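PDB 3PIV: interferon from Danio rerio, which probably acts as a secreted type I interferon-like cytokine, binding a cell-surface receptor in antiviral defence. Local coordinates for residues K45-V48 against E49-V52; E98-A101 against R102-K105. All blocks are in the same frame, centred on the assembly; numbering follows the deposited sequence.

Contact 1: residues K45-V48 against E49-V52; sequences KSKV and EDQV
Lys47 and Gln51 meet across the first turn of helix 48-66, with Lys47 in the N-cap position of this helix of the interferon four-helix-cytokine fold. Two backbone bonds define the turn. Gln51 N reaches Lys47 O at 3.0 Å with 148° at the hydrogen, whereas Val52 N meets Val48 O at 3.0 Å and is straighter, at 167°. A water supplies the next polar link: it accepts from Lys47 N and donates to Asp50 OD2 at 2.6 Å, so the carboxylate is tied through solvent to the amide just ahead of the helix. The other carboxylate oxygen, OD1, is hydrogen-bonded to Tyr112 OH, and the two bonds together fix the rotation of the group. Lying beside the first turn, at the N-terminal end of the helix, the negative charge of Asp50 would probably be stabilised by the helix dipole.

Side-chain packing and two hydrogen bonds to the preceding helix complete the turn. Gln51 folds back along the incoming chain because its CG stands beside the backbone N (chi1 -69°); Gln51 CG then lies 3.3 Å from Lys47 O, and NE2 is hydrogen-bonded to Met43 O. Ser46 CB faces Asp50 CB, while Ser46 OG bonds to Leu42 O. On the apolar side, Val48 CG2 approaches Val52 CG2 at 4.2 Å.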
ATOM      1  N   LYS A  45      -1.991  10.726  13.581  1.00 29.04           N
ATOM      2  CA  LYS A  45      -2.288  12.004  14.232  1.00 35.10           C
ATOM      3  C   LYS A  45      -1.811  13.227  13.450  1.00 34.62           C
ATOM      4  O   LYS A  45      -1.826  14.348  13.964  1.00 35.77           O
ATOM      5  CB  LYS A  45      -1.753  12.034  15.668  1.00 34.74           C
ATOM      6  CG  LYS A  45      -0.292  11.636  15.823  1.00 38.13           C
ATOM      7  CD  LYS A  45       0.011  11.316  17.291  1.00 41.27           C
ATOM      8  CE  LYS A  45       1.476  10.949  17.514  1.00 42.42           C
ATOM      9  NZ  LYS A  45       2.403  12.081  17.206  1.00 56.78           N
ATOM     10  N   SER A  46      -1.402  13.010  12.205  1.00 32.27           N
ATOM     11  CA  SER A  46      -1.028  14.102  11.312  1.00 26.03           C
ATOM     12  C   SER A  46      -2.278  14.798  10.816  1.00 22.23           C
ATOM     13  O   SER A  46      -3.370  14.257  10.935  1.00 24.43           O
ATOM     14  CB  SER A  46      -0.246  13.563  10.121  1.00 25.01           C
ATOM     15  OG  SER A  46       0.978  13.002  10.539  1.00 25.40           O
ATOM     16  N   LYS A  47      -2.114  15.991  10.251  1.00 24.62           N
ATOM     17  CA  LYS A  47      -3.231  16.739   9.672  1.00 27.85           C
ATOM     18  C   LYS A  47      -3.809  15.996   8.474  1.00 26.98           C
ATOM     19  O   LYS A  47      -3.137  15.144   7.893  1.00 26.61           O
ATOM     20  CB  LYS A  47      -2.771  18.139   9.244  1.00 30.85           C
ATOM     21  CG  LYS A  47      -2.104  18.913  10.372  1.00 38.39           C
ATOM     22  CD  LYS A  47      -1.754  20.334   9.959  1.00 47.71           C
ATOM     23  CE  LYS A  47      -1.405  21.189  11.176  1.00 53.20           C
ATOM     24  NZ  LYS A  47      -0.296  20.608  11.979  1.00 46.66           N
ATOM     25  N   VAL A  48      -5.039  16.335   8.100  1.00 25.52           N
ATOM     26  CA  VAL A  48      -5.741  15.630   7.039  1.00 26.98           C
ATOM     27  C   VAL A  48      -5.034  15.730   5.680  1.00 24.85           C
ATOM     28  O   VAL A  48      -4.913  14.735   4.975  1.00 27.34           O
ATOM     29  CB  VAL A  48      -7.223  16.068   6.933  1.00 26.90           C
ATOM     30  CG1 VAL A  48      -7.326  17.568   7.015  1.00 32.90           C
ATOM     31  CG2 VAL A  48      -7.850  15.564   5.634  1.00 25.01           C
ATOM     32  N   GLU A  49      -4.543  16.909   5.331  1.00 28.55           N
ATOM     33  CA  GLU A  49      -3.856  17.087   4.056  1.00 27.15           C
ATOM     34  C   GLU A  49      -2.695  16.118   3.936  1.00 27.81           C
ATOM     35  O   GLU A  49      -2.454  15.539   2.869  1.00 22.49           O
ATOM     36  CB  GLU A  49      -3.355  18.521   3.895  1.00 26.84           C
ATOM     37  CG  GLU A  49      -4.469  19.554   3.809  1.00 36.95           C
ATOM     38  CD  GLU A  49      -4.058  20.799   3.033  1.00 43.72           C
ATOM     39  OE1 GLU A  49      -2.860  20.920   2.675  1.00 41.26           O
ATOM     40  OE2 GLU A  49      -4.935  21.656   2.777  1.00 48.11           O
ATOM     41  N   ASP A  50      -1.983  15.940   5.043  1.00 26.95           N
ATOM     42  CA  ASP A  50      -0.840  15.048   5.078  1.00 23.42           C
ATOM     43  C   ASP A  50      -1.281  13.595   5.016  1.00 24.73           C
ATOM     44  O   ASP A  50      -0.619  12.753   4.401  1.00 20.75           O
ATOM     45  CB  ASP A  50      -0.013  15.305   6.332  1.00 27.60           C
ATOM     46  CG  ASP A  50       0.673  16.639   6.295  1.00 28.81           C
ATOM     47  OD1 ASP A  50       1.320  16.925   5.270  1.00 31.10           O
ATOM     48  OD2 ASP A  50       0.563  17.405   7.273  1.00 32.09           O
ATOM     49  N   GLN A  51      -2.408  13.298   5.645  1.00 25.56           N
ATOM     50  CA  GLN A  51      -2.919  11.933   5.623  1.00 25.94           C
ATOM     51  C   GLN A  51      -3.248  11.480   4.200  1.00 18.89           C
ATOM     52  O   GLN A  51      -2.894  10.374   3.793  1.00 16.79           O
ATOM     53  CB  GLN A  51      -4.126  11.789   6.563  1.00 22.57           C
ATOM     54  CG  GLN A  51      -3.735  11.913   8.042  1.00 23.22           C
ATOM     55  CD  GLN A  51      -4.934  11.914   8.976  1.00 27.58           C
ATOM     56  OE1 GLN A  51      -5.956  12.550   8.702  1.00 24.59           O
ATOM     57  NE2 GLN A  51      -4.815  11.191  10.088  1.00 28.58           N
ATOM     58  N   VAL A  52      -3.940  12.337   3.460  1.00 18.42           N
ATOM     59  CA  VAL A  52      -4.337  12.041   2.091  1.00 15.58           C
ATOM     60  C   VAL A  52      -3.132  11.927   1.156  1.00 17.52           C
ATOM     61  O   VAL A  52      -3.085  11.041   0.311  1.00 21.48           O
ATOM     62  CB  VAL A  52      -5.285  13.113   1.553  1.00 21.67           C
ATOM     63  CG1 VAL A  52      -5.597  12.862   0.069  1.00 19.95           C
ATOM     64  CG2 VAL A  52      -6.570  13.152   2.396  1.00 19.02           C
TER
HETATM   65  O   HOH W   1       0.763  16.783   9.771  1.00 28.21           O

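Contact 2: residues E98-A101 against R102-K105; sequences ECVA and RYAK
Arg102 runs back over the last turn of helix 79-101 toward Glu98, four residues earlier. Its CB lies 3.3 Å from Cys99 O, the same oxygen that accepts a hydrogen bond from Arg102 N at 2.9 Å. With CG opposite its own carbonyl carbon (chi1 -58°), the extended chain turns back along the helix: CG passes Cys99 O and Glu98 O, CD still lies near Cys99 O, and Arg102 NE comes 4.0 Å from Glu98 O. At the tip the guanidinium lays one face toward Cys99 CA, and NH1 points near Cys99 SG. Arg102 NH2 makes a salt bridge with Glu98 OE2 at 3.0 Å. The planes are turned 41° apart and Glu98 OE1 stays 4.9 Å from Arg102 NH2, so the pair is not two-pronged. OE2 also accepts from Trp6 NE1.

Tyr103 covers the helix end in another way. Tyr103 N bonds to Val100 O at 3.0 Å, and the ring lies with its centre over Cys99 O, while Tyr103 OH approaches Cys99 CB at 3.6 Å. A disulfide from Cys99 to Cys4 brings the N-terminal segment to this turn. Val100 and Tyr103 pack against helix 48-66, through Val52 and Val56 and through Glu49 and Lys53 respectively.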
ATOM      1  N   GLU A  98      -6.768  14.047  -6.886  1.00 22.95           N
ATOM      2  CA  GLU A  98      -7.521  15.260  -7.148  1.00 30.61           C
ATOM      3  C   GLU A  98      -7.446  16.209  -5.936  1.00 28.33           C
ATOM      4  O   GLU A  98      -7.146  17.391  -6.088  1.00 25.95           O
ATOM      5  CB  GLU A  98      -8.962  14.923  -7.537  1.00 28.83           C
ATOM      6  CG  GLU A  98      -9.838  16.128  -7.806  1.00 40.78           C
ATOM      7  CD  GLU A  98     -11.283  15.743  -8.075  1.00 46.87           C
ATOM      8  OE1 GLU A  98     -11.571  15.259  -9.195  1.00 50.02           O
ATOM      9  OE2 GLU A  98     -12.128  15.917  -7.163  1.00 45.56           O
ATOM     10  N   CYS A  99      -7.680  15.690  -4.734  1.00 25.70           N
ATOM     11  CA  CYS A  99      -7.581  16.527  -3.546  1.00 24.15           C
ATOM     12  C   CYS A  99      -6.171  17.034  -3.346  1.00 26.10           C
ATOM     13  O   CYS A  99      -5.974  18.184  -2.983  1.00 32.41           O
ATOM     14  CB  CYS A  99      -8.036  15.777  -2.296  1.00 24.86           C
ATOM     15  SG  CYS A  99      -9.604  14.924  -2.477  1.00 32.06           S
ATOM     16  N   VAL A 100      -5.185  16.172  -3.566  1.00 25.61           N
ATOM     17  CA  VAL A 100      -3.792  16.529  -3.317  1.00 24.64           C
ATOM     18  C   VAL A 100      -3.336  17.705  -4.189  1.00 27.61           C
ATOM     19  O   VAL A 100      -2.560  18.564  -3.752  1.00 25.77           O
ATOM     20  CB  VAL A 100      -2.852  15.313  -3.517  1.00 20.88           C
ATOM     21  CG1 VAL A 100      -1.392  15.734  -3.401  1.00 18.84           C
ATOM     22  CG2 VAL A 100      -3.181  14.225  -2.511  1.00 21.84           C
ATOM     23  N   ALA A 101      -3.826  17.733  -5.423  1.00 29.27           N
ATOM     24  CA  ALA A 101      -3.580  18.849  -6.331  1.00 29.18           C
ATOM     25  C   ALA A 101      -3.970  20.207  -5.709  1.00 33.80           C
ATOM     26  O   ALA A 101      -3.393  21.240  -6.047  1.00 32.06           O
ATOM     27  CB  ALA A 101      -4.318  18.619  -7.659  1.00 26.59           C
ATOM     28  N   ARG A 102      -4.930  20.203  -4.785  1.00 33.92           N
ATOM     29  CA  ARG A 102      -5.377  21.445  -4.142  1.00 31.26           C
ATOM     30  C   ARG A 102      -4.462  21.947  -3.030  1.00 33.67           C
ATOM     31  O   ARG A 102      -4.529  23.111  -2.654  1.00 36.40           O
ATOM     32  CB  ARG A 102      -6.783  21.278  -3.575  1.00 28.40           C
ATOM     33  CG  ARG A 102      -7.819  20.890  -4.615  1.00 31.25           C
ATOM     34  CD  ARG A 102      -9.145  20.590  -3.963  1.00 26.32           C
ATOM     35  NE  ARG A 102     -10.016  19.879  -4.886  1.00 28.77           N
ATOM     36  CZ  ARG A 102     -10.916  18.979  -4.509  1.00 31.07           C
ATOM     37  NH1 ARG A 102     -11.057  18.683  -3.224  1.00 31.48           N
ATOM     38  NH2 ARG A 102     -11.667  18.370  -5.417  1.00 36.75           N
ATOM     39  N   TYR A 103      -3.618  21.074  -2.494  1.00 33.55           N
ATOM     40  CA  TYR A 103      -2.811  21.434  -1.333  1.00 33.58           C
ATOM     41  C   TYR A 103      -1.568  22.240  -1.683  1.00 34.35           C
ATOM     42  O   TYR A 103      -1.044  22.143  -2.790  1.00 41.37           O
ATOM     43  CB  TYR A 103      -2.404  20.183  -0.558  1.00 36.47           C
ATOM     44  CG  TYR A 103      -3.567  19.292  -0.183  1.00 36.62           C
ATOM     45  CD1 TYR A 103      -4.838  19.816   0.012  1.00 33.66           C
ATOM     46  CD2 TYR A 103      -3.387  17.927  -0.015  1.00 31.62           C
ATOM     47  CE1 TYR A 103      -5.899  18.995   0.359  1.00 35.28           C
ATOM     48  CE2 TYR A 103      -4.434  17.103   0.328  1.00 29.32           C
ATOM     49  CZ  TYR A 103      -5.687  17.636   0.515  1.00 32.99           C
ATOM     50  OH  TYR A 103      -6.723  16.800   0.861  1.00 32.79           O
ATOM     51  N   ALA A 104      -1.105  23.043  -0.730  1.00 34.63           N
ATOM     52  CA  ALA A 104       0.152  23.773  -0.873  1.00 39.83           C
ATOM     53  C   ALA A 104       1.319  22.798  -0.894  1.00 35.47           C
ATOM     54  O   ALA A 104       1.465  21.976   0.007  1.00 37.24           O
ATOM     55  CB  ALA A 104       0.322  24.757   0.262  1.00 34.66           C
ATOM     56  N   LYS A 105       2.147  22.888  -1.926  1.00 44.52           N
ATOM     57  CA  LYS A 105       3.300  22.003  -2.055  1.00 47.26           C
ATOM     58  C   LYS A 105       4.484  22.630  -1.324  1.00 48.72           C
ATOM     59  O   LYS A 105       5.075  23.592  -1.810  1.00 51.56           O
ATOM     60  CB  LYS A 105       3.596  21.722  -3.532  1.00 53.53           C
ATOM     61  CG  LYS A 105       2.411  21.062  -4.263  1.00 55.54           C
ATOM     62  CD  LYS A 105       2.725  20.735  -5.725  1.00 58.16           C
ATOM     63  CE  LYS A 105       1.608  19.902  -6.349  1.00 48.08           C
ATOM     64  NZ  LYS A 105       1.224  18.765  -5.451  1.00 49.68           N
TER

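Overall arrangement
Contacts 1 and 2 mark opposite helix termini: contact 1 is the start of helix 48-66, contact 2 the end of helix 79-101, the next helix in the chain. Their centres lie 12 Å apart and they touch directly, Glu49 CD meeting Tyr103 CD1 at 3.3 Å and Val52 CG1 meeting Val100 CG2 at 3.8 Å. Contact 1 is partly buried, with Gln51 and Val52 inside; contact 2 is a surface contact in which Cys99 is the one buried residue. Both share backbone bonds; in contact 1 the carboxylate of Asp50 is held by water and a tyrosine hydroxyl, whereas in contact 2 that of Glu98 pairs with an arginine, and a disulfide ties the helix end to Cys4.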